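Local coordinates for group II chitinase (Ostrinia furnacalis, PDB 6JAV), which probably hydrolyses internal bonds of chitin with this family 18 glycosidase catalytic domain, one part of a longer multidomain insect protein, here caught with a thienopyridine-type inhibitor bound, at residues D124-Y129 / S167-P172; T197-G202 / G209-L214; A286-C291 / D351-R356. All blocks are in the same frame, centred on the assembly; numbering follows the deposited sequence.

Contact 1. Residues D124-Y129 / S167-P172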
loop_
_atom_site.group_PDB
_atom_site.type_symbol
_atom_site.label_atom_id
_atom_site.label_comp_id
_atom_site.label_asym_id
_atom_site.label_seq_id
_atom_site.Cartn_x
_atom_site.Cartn_y
_atom_site.Cartn_z
ATOM N N ASP A 124 -2.228 -8.633 9.101
ATOM C CA ASP A 124 -2.267 -7.217 8.734
ATOM C C ASP A 124 -3.717 -6.886 8.383
ATOM O O ASP A 124 -4.338 -7.579 7.569
ATOM C CB ASP A 124 -1.374 -7.026 7.495
ATOM C CG ASP A 124 -1.220 -5.581 7.072
ATOM O OD1 ASP A 124 -0.761 -4.723 7.871
ATOM O OD2 ASP A 124 -1.513 -5.280 5.905
ATOM N N LEU A 125 -4.272 -5.855 9.007
ATOM C CA LEU A 125 -5.661 -5.462 8.781
ATOM C C LEU A 125 -5.703 -4.384 7.708
ATOM O O LEU A 125 -5.057 -3.338 7.855
ATOM C CB LEU A 125 -6.254 -4.901 10.077
ATOM C CG LEU A 125 -6.294 -5.922 11.199
ATOM C CD1 LEU A 125 -6.621 -5.217 12.515
ATOM C CD2 LEU A 125 -7.345 -6.965 10.866
ATOM N N ASP A 126 -6.493 -4.608 6.654
ATOM C CA ASP A 126 -6.538 -3.722 5.491
ATOM C C ASP A 126 -7.976 -3.356 5.138
ATOM O O ASP A 126 -8.370 -3.375 3.969
ATOM C CB ASP A 126 -5.868 -4.354 4.260
ATOM C CG ASP A 126 -4.377 -4.556 4.437
ATOM O OD1 ASP A 126 -3.990 -5.242 5.402
ATOM O OD2 ASP A 126 -3.578 -4.064 3.614
ATOM N N TRP A 127 -8.787 -3.014 6.144
ATOM C CA TRP A 127 -10.155 -2.560 5.887
ATOM C C TRP A 127 -10.079 -1.116 5.387
ATOM O O TRP A 127 -9.540 -0.236 6.077
ATOM C CB TRP A 127 -10.948 -2.629 7.191
ATOM C CG TRP A 127 -12.377 -2.108 7.091
ATOM C CD1 TRP A 127 -13.111 -1.865 5.965
ATOM C CD2 TRP A 127 -13.225 -1.823 8.201
ATOM N NE1 TRP A 127 -14.393 -1.407 6.316
ATOM C CE2 TRP A 127 -14.466 -1.365 7.685
ATOM C CE3 TRP A 127 -13.047 -1.886 9.585
ATOM C CZ2 TRP A 127 -15.526 -0.984 8.522
ATOM C CZ3 TRP A 127 -14.102 -1.531 10.412
ATOM C CH2 TRP A 127 -15.321 -1.074 9.877
ATOM N N GLU A 128 -10.624 -0.853 4.193
ATOM C CA GLU A 128 -10.560 0.482 3.570
ATOM C C GLU A 128 -11.977 1.060 3.469
ATOM O O GLU A 128 -12.625 0.933 2.433
ATOM C CB GLU A 128 -9.863 0.384 2.185
ATOM C CG GLU A 128 -8.437 -0.193 2.333
ATOM C CD GLU A 128 -7.593 -0.175 1.071
ATOM O OE1 GLU A 128 -8.002 0.394 0.060
ATOM O OE2 GLU A 128 -6.464 -0.723 1.130
ATOM N N TYR A 129 -12.484 1.702 4.530
ATOM C CA TYR A 129 -11.838 2.066 5.796
ATOM C C TYR A 129 -12.950 2.047 6.846
ATOM O O TYR A 129 -14.129 2.144 6.485
ATOM C CB TYR A 129 -11.285 3.509 5.726
ATOM C CG TYR A 129 -10.175 3.640 4.718
ATOM C CD1 TYR A 129 -8.883 3.201 5.027
ATOM C CD2 TYR A 129 -10.436 4.104 3.444
ATOM C CE1 TYR A 129 -7.873 3.254 4.104
ATOM C CE2 TYR A 129 -9.411 4.175 2.492
ATOM C CZ TYR A 129 -8.133 3.766 2.856
ATOM O OH TYR A 129 -7.088 3.812 1.955
ATOM N N SER A 167 -0.572 -5.754 12.499
ATOM C CA SER A 167 -0.310 -4.477 11.839
ATOM C C SER A 167 -1.566 -4.046 11.109
ATOM O O SER A 167 -2.526 -4.806 10.986
ATOM C CB SER A 167 0.862 -4.575 10.856
ATOM O OG SER A 167 0.642 -5.629 9.926
ATOM N N ALA A 168 -1.557 -2.811 10.609
ATOM C CA ALA A 168 -2.666 -2.365 9.779
ATOM C C ALA A 168 -2.160 -1.430 8.700
ATOM O O ALA A 168 -1.218 -0.667 8.926
ATOM C CB ALA A 168 -3.725 -1.595 10.607
ATOM N N ALA A 169 -2.808 -1.480 7.536
ATOM C CA ALA A 169 -2.611 -0.477 6.497
ATOM C C ALA A 169 -3.714 0.545 6.661
ATOM O O ALA A 169 -4.881 0.175 6.815
ATOM C CB ALA A 169 -2.701 -1.118 5.113
ATOM N N VAL A 170 -3.353 1.826 6.630
ATOM C CA VAL A 170 -4.275 2.884 7.039
ATOM C C VAL A 170 -4.291 4.056 6.051
ATOM O O VAL A 170 -3.338 4.316 5.314
ATOM C CB VAL A 170 -3.942 3.402 8.452
ATOM C CG1 VAL A 170 -4.024 2.264 9.489
ATOM C CG2 VAL A 170 -2.570 4.069 8.464
ATOM N N SER A 171 -5.407 4.802 6.076
ATOM C CA SER A 171 -5.628 5.917 5.173
ATOM C C SER A 171 -4.631 7.057 5.399
ATOM O O SER A 171 -4.223 7.321 6.532
ATOM C CB SER A 171 -7.025 6.482 5.440
ATOM O OG SER A 171 -7.250 7.655 4.653
ATOM N N PRO A 172 -4.279 7.788 4.341
ATOM C CA PRO A 172 -3.507 9.029 4.489
ATOM C C PRO A 172 -4.368 10.282 4.567
ATOM O O PRO A 172 -3.803 11.379 4.676
ATOM C CB PRO A 172 -2.715 9.047 3.165
ATOM C CG PRO A 172 -3.739 8.564 2.153
ATOM C CD PRO A 172 -4.486 7.448 2.910
HETATM O O HOH W 1 -7.474 0.824 7.585
#

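Contact 2. Residues T197-G202 / G209-L214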
loop_
_atom_site.group_PDB
_atom_site.type_symbol
_atom_site.label_atom_id
_atom_site.label_comp_id
_atom_site.label_asym_id
_atom_site.label_seq_id
_atom_site.Cartn_x
_atom_site.Cartn_y
_atom_site.Cartn_z
ATOM N N THR A 197 0.461 6.318 1.960
ATOM C CA THR A 197 0.788 7.667 1.462
ATOM C C THR A 197 0.847 7.674 -0.064
ATOM O O THR A 197 1.874 8.014 -0.682
ATOM C CB THR A 197 2.080 8.194 2.103
ATOM O OG1 THR A 197 3.010 7.109 2.268
ATOM C CG2 THR A 197 1.809 8.778 3.499
ATOM N N TYR A 198 -0.267 7.312 -0.684
ATOM C CA TYR A 198 -0.405 7.292 -2.130
ATOM C C TYR A 198 -1.887 7.276 -2.453
ATOM O O TYR A 198 -2.745 7.236 -1.564
ATOM C CB TYR A 198 0.353 6.107 -2.776
ATOM C CG TYR A 198 0.171 4.757 -2.085
ATOM C CD1 TYR A 198 -1.030 4.085 -2.139
ATOM C CD2 TYR A 198 1.218 4.182 -1.365
ATOM C CE1 TYR A 198 -1.186 2.840 -1.495
ATOM C CE2 TYR A 198 1.067 2.938 -0.731
ATOM C CZ TYR A 198 -0.125 2.292 -0.810
ATOM O OH TYR A 198 -0.275 1.068 -0.186
ATOM N N ASP A 199 -2.187 7.326 -3.748
ATOM C CA ASP A 199 -3.561 7.512 -4.229
ATOM C C ASP A 199 -4.181 8.805 -3.698
ATOM O O ASP A 199 -5.396 8.877 -3.501
ATOM C CB ASP A 199 -4.460 6.304 -3.936
ATOM C CG ASP A 199 -4.065 5.086 -4.737
ATOM O OD1 ASP A 199 -3.274 5.223 -5.703
ATOM O OD2 ASP A 199 -4.521 3.981 -4.369
ATOM N N TYR A 200 -3.359 9.843 -3.507
ATOM C CA TYR A 200 -3.924 11.141 -3.148
ATOM C C TYR A 200 -4.718 11.730 -4.295
ATOM O O TYR A 200 -5.627 12.535 -4.062
ATOM C CB TYR A 200 -2.805 12.106 -2.811
ATOM C CG TYR A 200 -2.152 11.879 -1.471
ATOM C CD1 TYR A 200 -2.732 12.357 -0.288
ATOM C CD2 TYR A 200 -0.936 11.203 -1.386
ATOM C CE1 TYR A 200 -2.115 12.175 0.925
ATOM C CE2 TYR A 200 -0.297 11.023 -0.172
ATOM C CZ TYR A 200 -0.894 11.513 0.991
ATOM O OH TYR A 200 -0.233 11.319 2.175
ATOM N N HIS A 201 -4.399 11.335 -5.530
ATOM C CA HIS A 201 -5.037 11.855 -6.739
ATOM C C HIS A 201 -5.186 10.721 -7.735
ATOM O O HIS A 201 -4.413 9.757 -7.717
ATOM C CB HIS A 201 -4.211 13.001 -7.342
ATOM C CG HIS A 201 -4.130 14.183 -6.428
ATOM N ND1 HIS A 201 -5.247 14.929 -6.100
ATOM C CD2 HIS A 201 -3.102 14.694 -5.715
ATOM C CE1 HIS A 201 -4.895 15.867 -5.234
ATOM N NE2 HIS A 201 -3.601 15.753 -4.990
ATOM N N GLY A 202 -6.200 10.842 -8.581
ATOM C CA GLY A 202 -6.531 9.830 -9.567
ATOM C C GLY A 202 -7.703 10.316 -10.389
ATOM O O GLY A 202 -8.219 11.423 -10.178
ATOM N N GLY A 209 -3.338 15.027 -11.382
ATOM C CA GLY A 209 -2.620 15.299 -10.148
ATOM C C GLY A 209 -1.685 14.142 -9.881
ATOM O O GLY A 209 -1.725 13.115 -10.573
ATOM N N HIS A 210 -0.831 14.321 -8.875
ATOM C CA HIS A 210 0.176 13.305 -8.581
ATOM C C HIS A 210 -0.347 12.225 -7.640
ATOM O O HIS A 210 -0.921 12.528 -6.596
ATOM C CB HIS A 210 1.453 13.907 -8.003
ATOM C CG HIS A 210 2.626 13.033 -8.241
ATOM N ND1 HIS A 210 2.910 11.932 -7.451
ATOM C CD2 HIS A 210 3.541 13.034 -9.237
ATOM C CE1 HIS A 210 3.968 11.310 -7.939
ATOM N NE2 HIS A 210 4.368 11.956 -9.030
ATOM N N VAL A 211 -0.088 10.955 -7.994
ATOM C CA VAL A 211 -0.450 9.826 -7.130
ATOM C C VAL A 211 0.025 10.000 -5.681
ATOM O O VAL A 211 -0.642 9.541 -4.745
ATOM C CB VAL A 211 0.031 8.500 -7.764
ATOM C CG1 VAL A 211 1.540 8.451 -7.951
ATOM C CG2 VAL A 211 -0.467 7.288 -6.931
ATOM N N ALA A 212 1.202 10.589 -5.462
ATOM C CA ALA A 212 1.842 10.516 -4.142
ATOM C C ALA A 212 2.789 11.689 -3.896
ATOM O O ALA A 212 3.993 11.512 -3.731
ATOM C CB ALA A 212 2.551 9.169 -3.965
ATOM N N PRO A 213 2.256 12.911 -3.800
ATOM C CA PRO A 213 3.130 14.048 -3.474
ATOM C C PRO A 213 3.735 13.908 -2.087
ATOM O O PRO A 213 3.084 13.417 -1.154
ATOM C CB PRO A 213 2.186 15.253 -3.503
ATOM C CG PRO A 213 0.845 14.771 -3.777
ATOM C CD PRO A 213 0.831 13.258 -3.800
ATOM N N LEU A 214 4.997 14.344 -1.963
ATOM C CA LEU A 214 5.690 14.371 -0.678
ATOM C C LEU A 214 5.380 15.655 0.092
ATOM O O LEU A 214 5.055 15.603 1.282
ATOM C CB LEU A 214 7.190 14.234 -0.893
ATOM C CG LEU A 214 8.040 14.364 0.362
ATOM C CD1 LEU A 214 7.656 13.349 1.448
ATOM C CD2 LEU A 214 9.502 14.230 -0.018
#

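Contact 3. Residues A286-C291 / D351-R356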
loop_
_atom_site.group_PDB
_atom_site.type_symbol
_atom_site.label_atom_id
_atom_site.label_comp_id
_atom_site.label_asym_id
_atom_site.label_seq_id
_atom_site.Cartn_x
_atom_site.Cartn_y
_atom_site.Cartn_z
ATOM N N ALA A 286 1.543 -0.084 -13.989
ATOM C CA ALA A 286 2.689 -0.495 -13.195
ATOM C C ALA A 286 3.907 0.335 -13.588
ATOM O O ALA A 286 3.983 0.864 -14.700
ATOM C CB ALA A 286 2.998 -1.973 -13.470
ATOM N N TYR A 287 4.874 0.457 -12.674
ATOM C CA TYR A 287 6.110 1.139 -13.038
ATOM C C TYR A 287 6.729 0.541 -14.302
ATOM O O TYR A 287 7.226 1.274 -15.160
ATOM C CB TYR A 287 7.127 1.145 -11.882
ATOM C CG TYR A 287 8.386 1.873 -12.303
ATOM C CD1 TYR A 287 8.389 3.258 -12.407
ATOM C CD2 TYR A 287 9.513 1.176 -12.698
ATOM C CE1 TYR A 287 9.520 3.950 -12.837
ATOM C CE2 TYR A 287 10.655 1.858 -13.141
ATOM C CZ TYR A 287 10.635 3.239 -13.197
ATOM O OH TYR A 287 11.743 3.949 -13.638
ATOM N N TYR A 288 6.693 -0.791 -14.455
ATOM C CA TYR A 288 7.315 -1.375 -15.649
ATOM C C TYR A 288 6.538 -1.080 -16.930
ATOM O O TYR A 288 7.098 -1.209 -18.033
ATOM C CB TYR A 288 7.580 -2.881 -15.469
ATOM C CG TYR A 288 6.359 -3.766 -15.343
ATOM C CD1 TYR A 288 5.598 -4.140 -16.473
ATOM C CD2 TYR A 288 5.972 -4.270 -14.094
ATOM C CE1 TYR A 288 4.494 -4.957 -16.348
ATOM C CE2 TYR A 288 4.859 -5.086 -13.959
ATOM C CZ TYR A 288 4.114 -5.425 -15.084
ATOM O OH TYR A 288 3.025 -6.258 -14.963
ATOM N N GLU A 289 5.265 -0.718 -16.822
ATOM C CA GLU A 289 4.525 -0.220 -17.980
ATOM C C GLU A 289 4.874 1.236 -18.273
ATOM O O GLU A 289 5.025 1.630 -19.445
ATOM C CB GLU A 289 3.031 -0.402 -17.726
ATOM C CG GLU A 289 2.615 -1.899 -17.752
ATOM C CD GLU A 289 1.194 -2.149 -17.295
ATOM O OE1 GLU A 289 0.745 -1.580 -16.267
ATOM O OE2 GLU A 289 0.485 -2.973 -17.929
ATOM N N ILE A 290 5.030 2.044 -17.222
ATOM C CA ILE A 290 5.347 3.468 -17.399
ATOM C C ILE A 290 6.744 3.642 -17.978
ATOM O O ILE A 290 6.955 4.425 -18.916
ATOM C CB ILE A 290 5.208 4.179 -16.037
ATOM C CG1 ILE A 290 3.756 4.158 -15.576
ATOM C CG2 ILE A 290 5.752 5.622 -16.129
ATOM C CD1 ILE A 290 3.596 4.607 -14.112
ATOM N N CYS A 291 7.736 2.939 -17.414
ATOM C CA CYS A 291 9.101 3.149 -17.876
ATOM C C CYS A 291 9.264 2.732 -19.338
ATOM O O CYS A 291 10.027 3.370 -20.080
ATOM C CB CYS A 291 10.115 2.493 -16.933
ATOM S SG CYS A 291 10.043 0.686 -16.794
ATOM N N ASP A 351 6.949 -3.040 -9.577
ATOM C CA ASP A 351 8.283 -2.539 -9.915
ATOM C C ASP A 351 8.799 -3.316 -11.129
ATOM O O ASP A 351 8.222 -4.328 -11.525
ATOM C CB ASP A 351 9.185 -2.732 -8.688
ATOM C CG ASP A 351 10.517 -1.980 -8.735
ATOM O OD1 ASP A 351 10.783 -1.144 -9.633
ATOM O OD2 ASP A 351 11.305 -2.264 -7.807
ATOM N N ASP A 352 9.883 -2.840 -11.736
ATOM C CA ASP A 352 10.449 -3.503 -12.923
ATOM C C ASP A 352 11.359 -4.661 -12.494
ATOM O O ASP A 352 12.585 -4.637 -12.643
ATOM C CB ASP A 352 11.181 -2.481 -13.783
ATOM C CG ASP A 352 11.651 -3.061 -15.107
ATOM O OD1 ASP A 352 11.143 -4.135 -15.514
ATOM O OD2 ASP A 352 12.549 -2.447 -15.733
ATOM N N TYR A 353 10.722 -5.720 -11.967
ATOM C CA TYR A 353 11.479 -6.867 -11.446
ATOM C C TYR A 353 12.162 -7.672 -12.548
ATOM O O TYR A 353 13.099 -8.422 -12.247
ATOM C CB TYR A 353 10.594 -7.789 -10.561
ATOM C CG TYR A 353 9.357 -8.311 -11.275
ATOM C CD1 TYR A 353 8.225 -7.533 -11.356
ATOM C CD2 TYR A 353 9.334 -9.583 -11.851
ATOM C CE1 TYR A 353 7.104 -7.962 -12.021
ATOM C CE2 TYR A 353 8.189 -10.040 -12.533
ATOM C CZ TYR A 353 7.094 -9.210 -12.622
ATOM O OH TYR A 353 5.908 -9.574 -13.246
ATOM N N ARG A 354 11.734 -7.517 -13.803
ATOM C CA ARG A 354 12.350 -8.238 -14.921
ATOM C C ARG A 354 13.394 -7.421 -15.666
ATOM O O ARG A 354 13.990 -7.930 -16.623
ATOM C CB ARG A 354 11.277 -8.714 -15.899
ATOM C CG ARG A 354 10.337 -9.695 -15.259
ATOM C CD ARG A 354 9.541 -10.367 -16.287
ATOM N NE ARG A 354 8.539 -11.266 -15.730
ATOM C CZ ARG A 354 8.769 -12.525 -15.395
ATOM N NH1 ARG A 354 9.980 -13.050 -15.550
ATOM N NH2 ARG A 354 7.780 -13.258 -14.906
ATOM N N ASN A 355 13.636 -6.169 -15.261
ATOM C CA ASN A 355 14.575 -5.296 -15.971
ATOM C C ASN A 355 14.157 -5.090 -17.427
ATOM O O ASN A 355 15.000 -5.082 -18.339
ATOM C CB ASN A 355 16.014 -5.803 -15.858
ATOM C CG ASN A 355 17.034 -4.750 -16.216
ATOM O OD1 ASN A 355 16.729 -3.562 -16.310
ATOM N ND2 ASN A 355 18.263 -5.184 -16.421
ATOM N N ARG A 356 12.850 -4.939 -17.656
ATOM C CA ARG A 356 12.336 -4.601 -18.985
ATOM C C ARG A 356 12.840 -3.239 -19.447
ATOM O O ARG A 356 12.884 -2.970 -20.663
ATOM C CB ARG A 356 10.807 -4.596 -18.938
ATOM C CG ARG A 356 10.110 -4.476 -20.278
ATOM C CD ARG A 356 8.648 -4.177 -20.049
ATOM N NE ARG A 356 7.876 -4.159 -21.287
ATOM C CZ ARG A 356 6.703 -3.554 -21.418
ATOM N NH1 ARG A 356 6.161 -2.921 -20.383
ATOM N NH2 ARG A 356 6.066 -3.588 -22.586
HETATM O O HOH W 2 3.164 -7.834 -12.749
#

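Contact 1. Residues D124-Y129 / S167-P172
Ser167 OG gives its proton to Asp124 OD1 over 2.6 Å, arriving on the anti side of the carboxylate and 20° out of its plane. The Asp124 carboxylate swings away from the backbone N (chi1 -175°), which brings OD1 over to the neighbouring strand while OD2 is taken by Tyr12 OH. Asp126 is modelled in two conformers; in one of them, tentatively, its OD1 lies close to Asp124 OD2 and its OD2 near Ala169 CB. Between the strands the backbone follows a parallel ladder: Leu125 N reaches Ser167 O, and Ala169 N returns to Leu125 O at 2.9 Å. Leu125 goes to the face opposite Asp124, its CB against Ala168 CB, and its side chain packs on Phe148, Val152 and Leu155 of helix 143-159. Past the ladder the strands diverge, and a water spans the gap by donating to both Trp127 O and Ala169 O. Tyr129, which follows a cis peptide bond, points its side chain back to the other segment: Ser171 CB makes a CH-pi contact over one face of the ring, 3.9 Å from the centroid, while Glu128 CB covers the other. Ser171 OG turns elsewhere, to Asn173 N. Strand 122-126 and the loop after it carry the DxDxE end of the DxxDxDxE signature that marks the family 18 active site, and strand 165-170 is its parallel neighbour in the TIM barrel.

Contact 2. Residues T197-G202 / G209-L214
Val211 O receives Tyr200 N at 3.0 Å, a bond bent to 153° at the hydrogen, and this is the one hydrogen bond tying the two loop segments directly. Asp199 N is about as close to the same oxygen but is badly angled for bonding. The rest is van der Waals packing. Val211 CG2 comes up against Asp199 OD1 at 3.7 Å, and Tyr200 lays CD2 3.6 Å from Pro213 CD, the two rings crossing at a slant with Val211 O and Ala212 CA at the tyrosine's edge. On the other flank His201 has CG opposite its carbonyl carbon (chi1 -64°), which sends the ring edge to His210 O, 3.2 Å from CD2 and in the plane of the imidazole, while its CB packs against Gly209 C. Ala212 CB touches Thr197 O (3.5 Å) and Tyr198 CB.

One shell out, several of these groups are anchored. Asp199 OD1 is held by Tyr251 OH and Gln253 NE2, His201 ND1 by Asp205, and Tyr200 OH by Thr230. Within 209-214, Ala212 N donates to His210 ND1 (2.9 Å, in the ring plane), which fixes the rotation of that imidazole, and Ser321 OG bonds both Gly209 O and Val211 N. His201 O is buried with no partner in the model. Asp199 has a left-handed backbone conformation (phi 58°) and touches the inhibitor. Tyr198 and Asp199 close the M-x-Y-D motif after strand 192-195, so this loop lines the inhibitor pocket at Asp199, consistent with the substrate cleft of a family 18 barrel.

Contact 3. Residues A286-C291 / D351-R356
Tyr288 stands in the middle of this contact, its ring edge-on to Asp351 O and Arg356 NH1, whose residues flank the turn Asp352-Asn355. CG sits between backbone N and carbonyl carbon (chi1 66°), which sets the ring against 351-356. On one side CD2 approaches Asp351 O to 3.4 Å; on the other, Arg356 NH1 lies 4.1 Å from CD1, with the guanidinium turned 68° from the ring. The arginine chain is fully extended, which carries NH1 to Tyr288 O for a weak bond of 3.1 Å, while NH2 makes salt bridges to Asp292 and Glu277. Further along, Tyr288 CE2 meets Tyr353 CE1 as the two rings cross, and a water links their hydroxyls, though Tyr353 has its stronger partner in Lys25. Tyr287 and Asp351 run side by side, ring and carboxylate 65° apart, toward Gln359 and His362 respectively. Asp352 OD1 takes Arg356 N through its syn lone pair (2.9 Å), bracing the turn just ahead of Cys357, the disulfide partner of Cys291. Ala286 CB covers one face of the Tyr288 ring. Helix 287-296, starting after strand 284-286, is thereby fastened to the loop between strand 342-346 and helix 363-373, whose Pro363 packs on Tyr287 and Asp352.

All three contacts are largely buried, but at different depths: contact 1 is centred about 9 Å from the centre of the chain, contact 2 about 12 Å and contact 3 about 17 Å. Contacts 1 and 2 belong to the barrel and its substrate side, and they meet directly, Pro172 CB lying 3.5 Å from Tyr200 OH. Contact 3 stands apart, its nearest atoms about 8 Å from contact 2, and its loop includes partly exposed arginines. The chemistry follows this order: a strand ladder with carboxylates in contact 1, van der Waals packing of irregular loops in contact 2, and in contact 3 tyrosines, the Cys291-Cys357 disulfide and an arginine bonded weakly across but in salt bridges beyond.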